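Local coordinates for ethyl tert-butyl ether degradation EthD protein (Ralstonia eutropha JMP134, PDB 3BF4) that is of unknown function but adopts a ferredoxin-like fold and, as an EthD-family member, may have oxidoreductase activity, at residues I21-M26 / C80-D85; M26-E31 / A112-I117; A33-A38 / F76-A81. The protein carries 3 engineered substitutions. All coordinates share one frame; numbering follows the deposited sequence.

Interaction 1: residues I21-M26 / C80-D85; sequences IKVNVM and CAFICD
I21, V23 and V25 each pair with a residue of the antiparallel strand 80-84 through two backbone hydrogen bonds. I21 is matched with C84, V23 with F82 and V25 with C80. The bond from V23 N to F82 O is 2.8 Å long and nearly straight, with an N-H...O angle of 173°. Of the six, V25 N to C80 O is the longest, at 3.1 Å. Between these pairs come the non-hydrogen-bonded ones, K22 with I83 and N24 with A81, where CA-H...O contacts fill in; A81 CA to V23 O is 3.1 Å. These are the two central strands of the four-stranded antiparallel sheet of a ferredoxin-like fold. Most apolar contacts lie on the face carrying I21, V23, V25, C80, F82 and C84, where helix 37-52 covers F82. V25 rests its CB against C80 SG at 3.7 Å and brings CG2 to the edge of the F82 ring, 4.1 Å from CE2. The other face mixes A81 and I83 with the polar groups of K22 and N24. K22 passes over A81 CB, its chain bending only at the last torsion (-70°) to deliver NZ onto an in-plane lone pair of N24 OD1, 2.6 Å away. A water donates to both N24 OD1 and C80 O, while E62 of the second subunit takes a salt bridge from K22 NZ and a hydrogen bond from N24 ND2.

Interaction 2: residues M26-E31 / A112-I117; sequences MYPYTE and APVLQI. With EDO (1,2-ethanediol), chain C.
The Y27 ring has P113 over one face: P113 CB stands 3.7 Å from the ring centroid, 17° off the ring normal, a CH-pi contact displaced toward the CE1 rim. The two side chains leave their strands in the same direction, one alongside the other, and P113 CG adds to the cover above Y27 CE1. At the edge, in the ring plane, lies O1 of a 1,2-ethanediol, probably from the crystallisation liquor; this O1 is 2.8 Å from Y27 OH in a hydrogen bond that either hydroxyl could donate. Y108 OH is a further partner of Y27 OH, and the diol also bonds to Y40 OH, so the Y27 hydroxyl belongs to a small cluster of hydroxyls.

M26 and V114 form the antiparallel, hydrogen-bonded pair of the contact. V114 N reaches M26 O at 2.8 Å with an almost straight bond (176°), and M26 N returns the bond to V114 O at 2.9 Å. On the face away from Y27, the selenomethionine M26 folds back at its last torsion (-61°), which sets CE 3.8 Å from V114 CG1 and within touch of Q116 CB. P28 ends the contact with CD against A112 O and CG against V114 CG2.

Strand 21-28 thus joins strand 114-120, at the margin of the sheet within this chain. I117 pairs antiparallel with a strand of the second subunit, extending the sheet across the interface. Q116 NE2 bonds to F76 O of that subunit, and the Y27 ring meets F35 and Y40, the latter on helix 37-52, edge-to-face.

Interaction 3: residues A33-A38 / F76-A81; sequences ARFDHA and FVAMCA
V77 spreads its two methyls between F35 and H37. A chi1 of 65° sets CG1 in the cleft flanked by both backbone neighbours and 4.0 Å from F35 CD2, while CG2, trans to N, turns to the imidazole, 3.6 Å from H37 NE2. F35 holds its ring out from the chain with CG opposite the backbone N (chi1 -164°), which carries the far end of the phenyl to A78. There F35 CZ and A78 CB are just 3.3 Å apart, tight packing for two carbons, and CE1 is scarcely farther from the same methyl. The approach to both V77 and A78 is oblique to the ring.

The imidazole of H37 lies against the phenyl, with F35 CD1 standing 3.4 Å above the centre of one of its faces. In the plane of the imidazole, H37 CE1 points at V77 O from 3.4 Å. No hydrogen bond crosses between the two segments; the contact is mainly van der Waals, with the imidazole CE1 at V77 O. D36 occupies the N-cap of helix 37-52; its OD1 accepts a hydrogen bond from Y39 N and a weak one from A38 N.

The site lies where the chain turns a corner at V77, joining the start of helix 37-52 to strand 76-84 of the sheet in this ferredoxin-like fold. The F35 ring also meets Y40 and Y108 edge-to-face, and H37 touches K63 of strand 58-66, the neighbour of strand 76-84 in the sheet.

Interactions 1 and 2 both use strand 21-28 and meet at M26; interaction 1 pairs the strand with 76-84, interaction 2 with 114-120. N24 N, 2.8 Å from Q116 O, carries the second pairing back along interaction 1. Interaction 1 is the buried centre, with six backbone hydrogen bonds, whereas interaction 2, only partly buried, has two and leans more on proline and ring contacts. Interaction 3, also partly buried, has no hydrogen bond between its segments and sets a helix start against strand 76-84, the strand interaction 1 uses. Y27 N lies 2.9 Å from A78 O, linking 2 with 3. All three reach the second subunit.

Interaction 1: residues I21-M26 / C80-D85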
loop_
_atom_site.group_PDB
_atom_site.type_symbol
_atom_site.label_atom_id
_atom_site.label_comp_id
_atom_site.label_asym_id
_atom_site.label_seq_id
_atom_site.Cartn_x
_atom_site.Cartn_y
_atom_site.Cartn_z
ATOM N N ILE A 21 9.887 -8.036 -0.668
ATOM C CA ILE A 21 8.478 -7.982 -1.005
ATOM C C ILE A 21 7.720 -7.208 0.057
ATOM O O ILE A 21 8.218 -6.994 1.180
ATOM C CB ILE A 21 7.811 -9.390 -1.226
ATOM C CG1 ILE A 21 7.829 -10.247 0.054
ATOM C CG2 ILE A 21 8.471 -10.102 -2.423
ATOM C CD1 ILE A 21 6.792 -11.354 0.075
ATOM N N LYS A 22 6.513 -6.822 -0.336
ATOM C CA LYS A 22 5.547 -6.120 0.486
ATOM C C LYS A 22 4.261 -6.925 0.358
ATOM O O LYS A 22 3.784 -7.121 -0.761
ATOM C CB LYS A 22 5.383 -4.706 -0.079
ATOM C CG LYS A 22 4.483 -3.751 0.664
ATOM C CD LYS A 22 4.769 -2.314 0.186
ATOM C CE LYS A 22 3.832 -1.297 0.810
ATOM N NZ LYS A 22 2.437 -1.422 0.296
ATOM N N VAL A 23 3.752 -7.453 1.473
ATOM C CA VAL A 23 2.490 -8.197 1.489
ATOM C C VAL A 23 1.437 -7.194 1.986
ATOM O O VAL A 23 1.519 -6.736 3.113
ATOM C CB VAL A 23 2.538 -9.432 2.401
ATOM C CG1 VAL A 23 1.185 -10.166 2.386
ATOM C CG2 VAL A 23 3.670 -10.373 1.977
ATOM N N ASN A 24 0.471 -6.882 1.133
ATOM C CA ASN A 24 -0.600 -5.930 1.391
ATOM C C ASN A 24 -1.898 -6.644 1.750
ATOM O O ASN A 24 -2.308 -7.549 1.020
ATOM C CB ASN A 24 -0.868 -5.118 0.113
ATOM C CG ASN A 24 0.347 -4.318 -0.344
ATOM O OD1 ASN A 24 0.827 -3.468 0.382
ATOM N ND2 ASN A 24 0.824 -4.577 -1.560
ATOM N N VAL A 25 -2.515 -6.275 2.879
ATOM C CA VAL A 25 -3.844 -6.788 3.255
ATOM C C VAL A 25 -4.711 -5.530 3.258
ATOM O O VAL A 25 -4.398 -4.560 3.955
ATOM C CB VAL A 25 -3.865 -7.495 4.597
ATOM C CG1 VAL A 25 -5.256 -8.106 4.846
ATOM C CG2 VAL A 25 -2.783 -8.569 4.647
HETATM N N MSE A 26 -5.768 -5.542 2.449
HETATM C CA MSE A 26 -6.593 -4.364 2.195
HETATM C C MSE A 26 -8.070 -4.706 2.351
HETATM O O MSE A 26 -8.597 -5.513 1.591
HETATM C CB MSE A 26 -6.269 -3.870 0.788
HETATM C CG MSE A 26 -4.772 -3.636 0.591
HETATM SE SE MSE A 26 -4.225 -3.277 -1.214
HETATM C CE MSE A 26 -4.779 -4.944 -2.068
ATOM N N CYS A 80 -2.874 -2.848 5.773
ATOM C CA CYS A 80 -1.572 -3.070 6.416
ATOM C C CYS A 80 -0.611 -3.572 5.362
ATOM O O CYS A 80 -1.022 -3.946 4.259
ATOM C CB CYS A 80 -1.622 -4.080 7.564
ATOM S SG CYS A 80 -1.730 -5.806 7.057
ATOM N N ALA A 81 0.664 -3.579 5.725
ATOM C CA ALA A 81 1.694 -4.143 4.876
ATOM C C ALA A 81 2.772 -4.811 5.708
ATOM O O ALA A 81 3.159 -4.276 6.726
ATOM C CB ALA A 81 2.294 -3.090 3.958
ATOM N N PHE A 82 3.209 -5.997 5.270
ATOM C CA PHE A 82 4.313 -6.728 5.871
ATOM C C PHE A 82 5.463 -6.658 4.865
ATOM O O PHE A 82 5.331 -7.139 3.736
ATOM C CB PHE A 82 3.924 -8.183 6.148
ATOM C CG PHE A 82 2.719 -8.315 7.018
ATOM C CD1 PHE A 82 2.829 -8.179 8.406
ATOM C CD2 PHE A 82 1.464 -8.551 6.463
ATOM C CE1 PHE A 82 1.691 -8.279 9.237
ATOM C CE2 PHE A 82 0.331 -8.663 7.279
ATOM C CZ PHE A 82 0.440 -8.527 8.666
ATOM N N ILE A 83 6.558 -6.021 5.272
ATOM C CA ILE A 83 7.766 -5.884 4.467
ATOM C C ILE A 83 8.619 -7.093 4.856
ATOM O O ILE A 83 8.954 -7.267 6.045
ATOM C CB ILE A 83 8.468 -4.513 4.703
ATOM C CG1 ILE A 83 7.659 -3.396 4.022
ATOM C CG2 ILE A 83 9.912 -4.494 4.153
ATOM C CD1 ILE A 83 6.254 -3.178 4.587
ATOM N N CYS A 84 8.912 -7.939 3.861
ATOM C CA CYS A 84 9.629 -9.204 4.042
ATOM C C CYS A 84 10.765 -9.333 3.043
ATOM O O CYS A 84 10.604 -8.990 1.865
ATOM C CB CYS A 84 8.650 -10.363 3.818
ATOM S SG CYS A 84 7.171 -10.279 4.896
ATOM N N ASP A 85 11.899 -9.837 3.507
ATOM C CA ASP A 85 13.081 -10.041 2.646
ATOM C C ASP A 85 12.897 -11.202 1.648
ATOM O O ASP A 85 13.505 -11.188 0.582
ATOM C CB ASP A 85 14.345 -10.260 3.499
ATOM C CG ASP A 85 14.712 -9.029 4.358
ATOM O OD1 ASP A 85 14.832 -7.900 3.808
ATOM O OD2 ASP A 85 14.899 -9.202 5.591
HETATM O O HOH W 1 -1.322 -2.099 2.117
#

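Interaction 2: residues M26-E31 / A112-I117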
loop_
_atom_site.group_PDB
_atom_site.type_symbol
_atom_site.label_atom_id
_atom_site.label_comp_id
_atom_site.label_asym_id
_atom_site.label_seq_id
_atom_site.Cartn_x
_atom_site.Cartn_y
_atom_site.Cartn_z
HETATM N N MSE A 26 -5.768 -5.542 2.449
HETATM C CA MSE A 26 -6.593 -4.364 2.195
HETATM C C MSE A 26 -8.070 -4.706 2.351
HETATM O O MSE A 26 -8.597 -5.513 1.591
HETATM C CB MSE A 26 -6.269 -3.870 0.788
HETATM C CG MSE A 26 -4.772 -3.636 0.591
HETATM SE SE MSE A 26 -4.225 -3.277 -1.214
HETATM C CE MSE A 26 -4.779 -4.944 -2.068
ATOM N N TYR A 27 -8.718 -4.093 3.347
ATOM C CA TYR A 27 -10.116 -4.375 3.690
ATOM C C TYR A 27 -11.003 -3.349 3.015
ATOM O O TYR A 27 -10.964 -2.193 3.425
ATOM C CB TYR A 27 -10.312 -4.328 5.211
ATOM C CG TYR A 27 -9.551 -5.400 5.946
ATOM C CD1 TYR A 27 -10.174 -6.602 6.310
ATOM C CD2 TYR A 27 -8.197 -5.231 6.271
ATOM C CE1 TYR A 27 -9.470 -7.608 6.995
ATOM C CE2 TYR A 27 -7.487 -6.221 6.946
ATOM C CZ TYR A 27 -8.124 -7.411 7.302
ATOM O OH TYR A 27 -7.426 -8.388 7.972
ATOM N N PRO A 28 -11.788 -3.755 1.982
ATOM C CA PRO A 28 -12.660 -2.808 1.292
ATOM C C PRO A 28 -13.684 -2.149 2.222
ATOM O O PRO A 28 -14.233 -2.822 3.114
ATOM C CB PRO A 28 -13.396 -3.680 0.264
ATOM C CG PRO A 28 -12.581 -4.863 0.100
ATOM C CD PRO A 28 -11.943 -5.110 1.407
ATOM N N TYR A 29 -13.891 -0.846 2.026
ATOM C CA TYR A 29 -14.866 -0.079 2.795
ATOM C C TYR A 29 -16.251 -0.519 2.341
ATOM O O TYR A 29 -16.530 -0.522 1.143
ATOM C CB TYR A 29 -14.699 1.433 2.557
ATOM C CG TYR A 29 -15.697 2.332 3.288
ATOM C CD1 TYR A 29 -15.402 2.878 4.547
ATOM C CD2 TYR A 29 -16.932 2.650 2.711
ATOM C CE1 TYR A 29 -16.327 3.714 5.225
ATOM C CE2 TYR A 29 -17.862 3.482 3.374
ATOM C CZ TYR A 29 -17.554 4.007 4.629
ATOM O OH TYR A 29 -18.474 4.824 5.269
ATOM N N THR A 30 -17.087 -0.902 3.300
ATOM C CA THR A 30 -18.474 -1.310 3.050
ATOM C C THR A 30 -19.338 -0.522 4.055
ATOM O O THR A 30 -19.166 -0.687 5.272
ATOM C CB THR A 30 -18.656 -2.842 3.225
ATOM O OG1 THR A 30 -17.543 -3.549 2.638
ATOM C CG2 THR A 30 -19.965 -3.295 2.594
ATOM N N GLU A 31 -20.209 0.360 3.539
ATOM C CA GLU A 31 -21.087 1.240 4.352
ATOM C C GLU A 31 -21.812 0.500 5.485
ATOM O O GLU A 31 -22.600 -0.414 5.223
ATOM C CB GLU A 31 -22.127 1.947 3.461
ATOM N N ALA A 112 -14.001 -9.454 4.116
ATOM C CA ALA A 112 -12.999 -10.340 3.511
ATOM C C ALA A 112 -11.952 -9.414 2.855
ATOM O O ALA A 112 -12.310 -8.614 1.975
ATOM C CB ALA A 112 -13.633 -11.265 2.459
ATOM N N PRO A 113 -10.680 -9.490 3.293
ATOM C CA PRO A 113 -9.667 -8.626 2.699
ATOM C C PRO A 113 -9.164 -9.098 1.337
ATOM O O PRO A 113 -9.327 -10.271 0.963
ATOM C CB PRO A 113 -8.519 -8.686 3.712
ATOM C CG PRO A 113 -8.661 -9.993 4.343
ATOM C CD PRO A 113 -10.103 -10.354 4.341
ATOM N N VAL A 114 -8.594 -8.149 0.603
ATOM C CA VAL A 114 -7.904 -8.395 -0.660
ATOM C C VAL A 114 -6.424 -8.480 -0.239
ATOM O O VAL A 114 -5.939 -7.621 0.504
ATOM C CB VAL A 114 -8.149 -7.276 -1.676
ATOM C CG1 VAL A 114 -7.383 -7.532 -2.978
ATOM C CG2 VAL A 114 -9.649 -7.132 -1.957
ATOM N N LEU A 115 -5.747 -9.544 -0.666
ATOM C CA LEU A 115 -4.343 -9.771 -0.378
ATOM C C LEU A 115 -3.544 -9.671 -1.662
ATOM O O LEU A 115 -3.936 -10.234 -2.686
ATOM C CB LEU A 115 -4.131 -11.139 0.282
ATOM C CG LEU A 115 -2.691 -11.453 0.765
ATOM C CD1 LEU A 115 -2.694 -12.284 2.055
ATOM C CD2 LEU A 115 -1.799 -12.133 -0.308
ATOM N N GLN A 116 -2.414 -8.976 -1.582
ATOM C CA GLN A 116 -1.500 -8.800 -2.696
ATOM C C GLN A 116 -0.048 -8.868 -2.256
ATOM O O GLN A 116 0.300 -8.317 -1.222
ATOM C CB GLN A 116 -1.739 -7.420 -3.346
ATOM C CG GLN A 116 -0.694 -7.024 -4.391
ATOM C CD GLN A 116 -1.123 -5.972 -5.371
ATOM O OE1 GLN A 116 -2.305 -5.778 -5.627
ATOM N NE2 GLN A 116 -0.141 -5.344 -6.001
ATOM N N ILE A 117 0.779 -9.487 -3.092
ATOM C CA ILE A 117 2.219 -9.509 -2.923
ATOM C C ILE A 117 2.800 -8.646 -4.048
ATOM O O ILE A 117 2.461 -8.825 -5.216
ATOM C CB ILE A 117 2.808 -10.934 -2.956
ATOM C CG1 ILE A 117 2.063 -11.790 -1.909
ATOM C CG2 ILE A 117 4.335 -10.874 -2.708
ATOM C CD1 ILE A 117 2.865 -12.839 -1.242
HETATM C C1 EDO C . -3.606 -8.557 8.680
HETATM O O1 EDO C . -4.648 -7.817 8.014
HETATM C C2 EDO C . -3.727 -10.072 8.484
HETATM O O2 EDO C . -5.085 -10.463 8.258
#

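Interaction 3: residues A33-A38 / F76-A81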
loop_
_atom_site.group_PDB
_atom_site.type_symbol
_atom_site.label_atom_id
_atom_site.label_comp_id
_atom_site.label_asym_id
_atom_site.label_seq_id
_atom_site.Cartn_x
_atom_site.Cartn_y
_atom_site.Cartn_z
ATOM N N ALA A 33 -20.572 -1.681 7.679
ATOM C CA ALA A 33 -19.898 -2.929 8.093
ATOM C C ALA A 33 -18.943 -2.704 9.259
ATOM O O ALA A 33 -18.379 -1.625 9.411
ATOM C CB ALA A 33 -19.147 -3.565 6.923
ATOM N N ARG A 34 -18.758 -3.748 10.056
ATOM C CA ARG A 34 -17.919 -3.698 11.252
ATOM C C ARG A 34 -16.408 -3.778 10.967
ATOM O O ARG A 34 -15.963 -4.634 10.201
ATOM C CB ARG A 34 -18.314 -4.859 12.187
ATOM C CG ARG A 34 -17.542 -4.957 13.513
ATOM C CD ARG A 34 -18.128 -6.028 14.390
ATOM N NE ARG A 34 -18.057 -7.349 13.755
ATOM C CZ ARG A 34 -17.099 -8.274 13.923
ATOM N NH1 ARG A 34 -16.054 -8.094 14.742
ATOM N NH2 ARG A 34 -17.204 -9.422 13.256
ATOM N N PHE A 35 -15.646 -2.873 11.586
ATOM C CA PHE A 35 -14.183 -2.937 11.599
ATOM C C PHE A 35 -13.628 -2.278 12.870
ATOM O O PHE A 35 -13.562 -1.043 12.959
ATOM C CB PHE A 35 -13.512 -2.331 10.373
ATOM C CG PHE A 35 -12.063 -2.750 10.237
ATOM C CD1 PHE A 35 -11.038 -2.074 10.926
ATOM C CD2 PHE A 35 -11.727 -3.854 9.456
ATOM C CE1 PHE A 35 -9.702 -2.490 10.822
ATOM C CE2 PHE A 35 -10.395 -4.271 9.332
ATOM C CZ PHE A 35 -9.382 -3.594 10.014
ATOM N N ASP A 36 -13.219 -3.111 13.829
ATOM C CA ASP A 36 -12.652 -2.659 15.102
ATOM C C ASP A 36 -11.179 -2.323 14.855
ATOM O O ASP A 36 -10.328 -3.204 14.886
ATOM C CB ASP A 36 -12.835 -3.749 16.174
ATOM C CG ASP A 36 -12.374 -3.321 17.575
ATOM O OD1 ASP A 36 -11.700 -2.282 17.742
ATOM O OD2 ASP A 36 -12.680 -4.060 18.528
ATOM N N HIS A 37 -10.897 -1.043 14.615
ATOM C CA HIS A 37 -9.523 -0.580 14.347
ATOM C C HIS A 37 -8.575 -0.749 15.540
ATOM O O HIS A 37 -7.377 -0.944 15.323
ATOM C CB HIS A 37 -9.494 0.886 13.892
ATOM C CG HIS A 37 -10.196 1.136 12.599
ATOM N ND1 HIS A 37 -9.547 1.103 11.382
ATOM C CD2 HIS A 37 -11.489 1.431 12.330
ATOM C CE1 HIS A 37 -10.413 1.363 10.420
ATOM N NE2 HIS A 37 -11.598 1.568 10.966
ATOM N N ALA A 38 -9.102 -0.670 16.770
ATOM C CA ALA A 38 -8.303 -0.837 18.002
ATOM C C ALA A 38 -7.799 -2.272 18.148
ATOM O O ALA A 38 -6.613 -2.485 18.374
ATOM C CB ALA A 38 -9.110 -0.423 19.261
ATOM N N PHE A 76 -10.591 1.435 0.845
ATOM C CA PHE A 76 -10.289 0.489 1.912
ATOM C C PHE A 76 -10.401 1.156 3.275
ATOM O O PHE A 76 -9.778 2.195 3.504
ATOM C CB PHE A 76 -8.874 -0.070 1.720
ATOM C CG PHE A 76 -8.678 -0.713 0.380
ATOM C CD1 PHE A 76 -9.227 -1.967 0.113
ATOM C CD2 PHE A 76 -8.006 -0.043 -0.644
ATOM C CE1 PHE A 76 -9.090 -2.578 -1.158
ATOM C CE2 PHE A 76 -7.855 -0.629 -1.912
ATOM C CZ PHE A 76 -8.401 -1.909 -2.171
ATOM N N VAL A 77 -11.215 0.569 4.154
ATOM C CA VAL A 77 -11.397 1.059 5.532
ATOM C C VAL A 77 -10.087 0.945 6.333
ATOM O O VAL A 77 -9.740 1.840 7.120
ATOM C CB VAL A 77 -12.562 0.318 6.281
ATOM C CG1 VAL A 77 -12.279 -1.170 6.490
ATOM C CG2 VAL A 77 -12.852 0.994 7.612
ATOM N N ALA A 78 -9.367 -0.149 6.109
ATOM C CA ALA A 78 -8.087 -0.394 6.757
ATOM C C ALA A 78 -7.166 -1.150 5.795
ATOM O O ALA A 78 -7.635 -1.876 4.908
ATOM C CB ALA A 78 -8.289 -1.151 8.036
HETATM N N MSE A 79 -5.865 -0.908 5.939
HETATM C CA MSE A 79 -4.838 -1.582 5.161
HETATM C C MSE A 79 -3.623 -1.786 6.038
HETATM O O MSE A 79 -3.411 -1.030 6.973
HETATM C CB MSE A 79 -4.401 -0.754 3.944
HETATM C CG MSE A 79 -5.497 -0.361 2.996
HETATM SE SE MSE A 79 -4.824 0.806 1.582
HETATM C CE MSE A 79 -3.559 -0.373 0.706
ATOM N N CYS A 80 -2.874 -2.848 5.773
ATOM C CA CYS A 80 -1.572 -3.070 6.416
ATOM C C CYS A 80 -0.611 -3.572 5.362
ATOM O O CYS A 80 -1.022 -3.946 4.259
ATOM C CB CYS A 80 -1.622 -4.080 7.564
ATOM S SG CYS A 80 -1.730 -5.806 7.057
ATOM N N ALA A 81 0.664 -3.579 5.725
ATOM C CA ALA A 81 1.694 -4.143 4.876
ATOM C C ALA A 81 2.772 -4.811 5.708
ATOM O O ALA A 81 3.159 -4.276 6.726
ATOM C CB ALA A 81 2.294 -3.090 3.958
#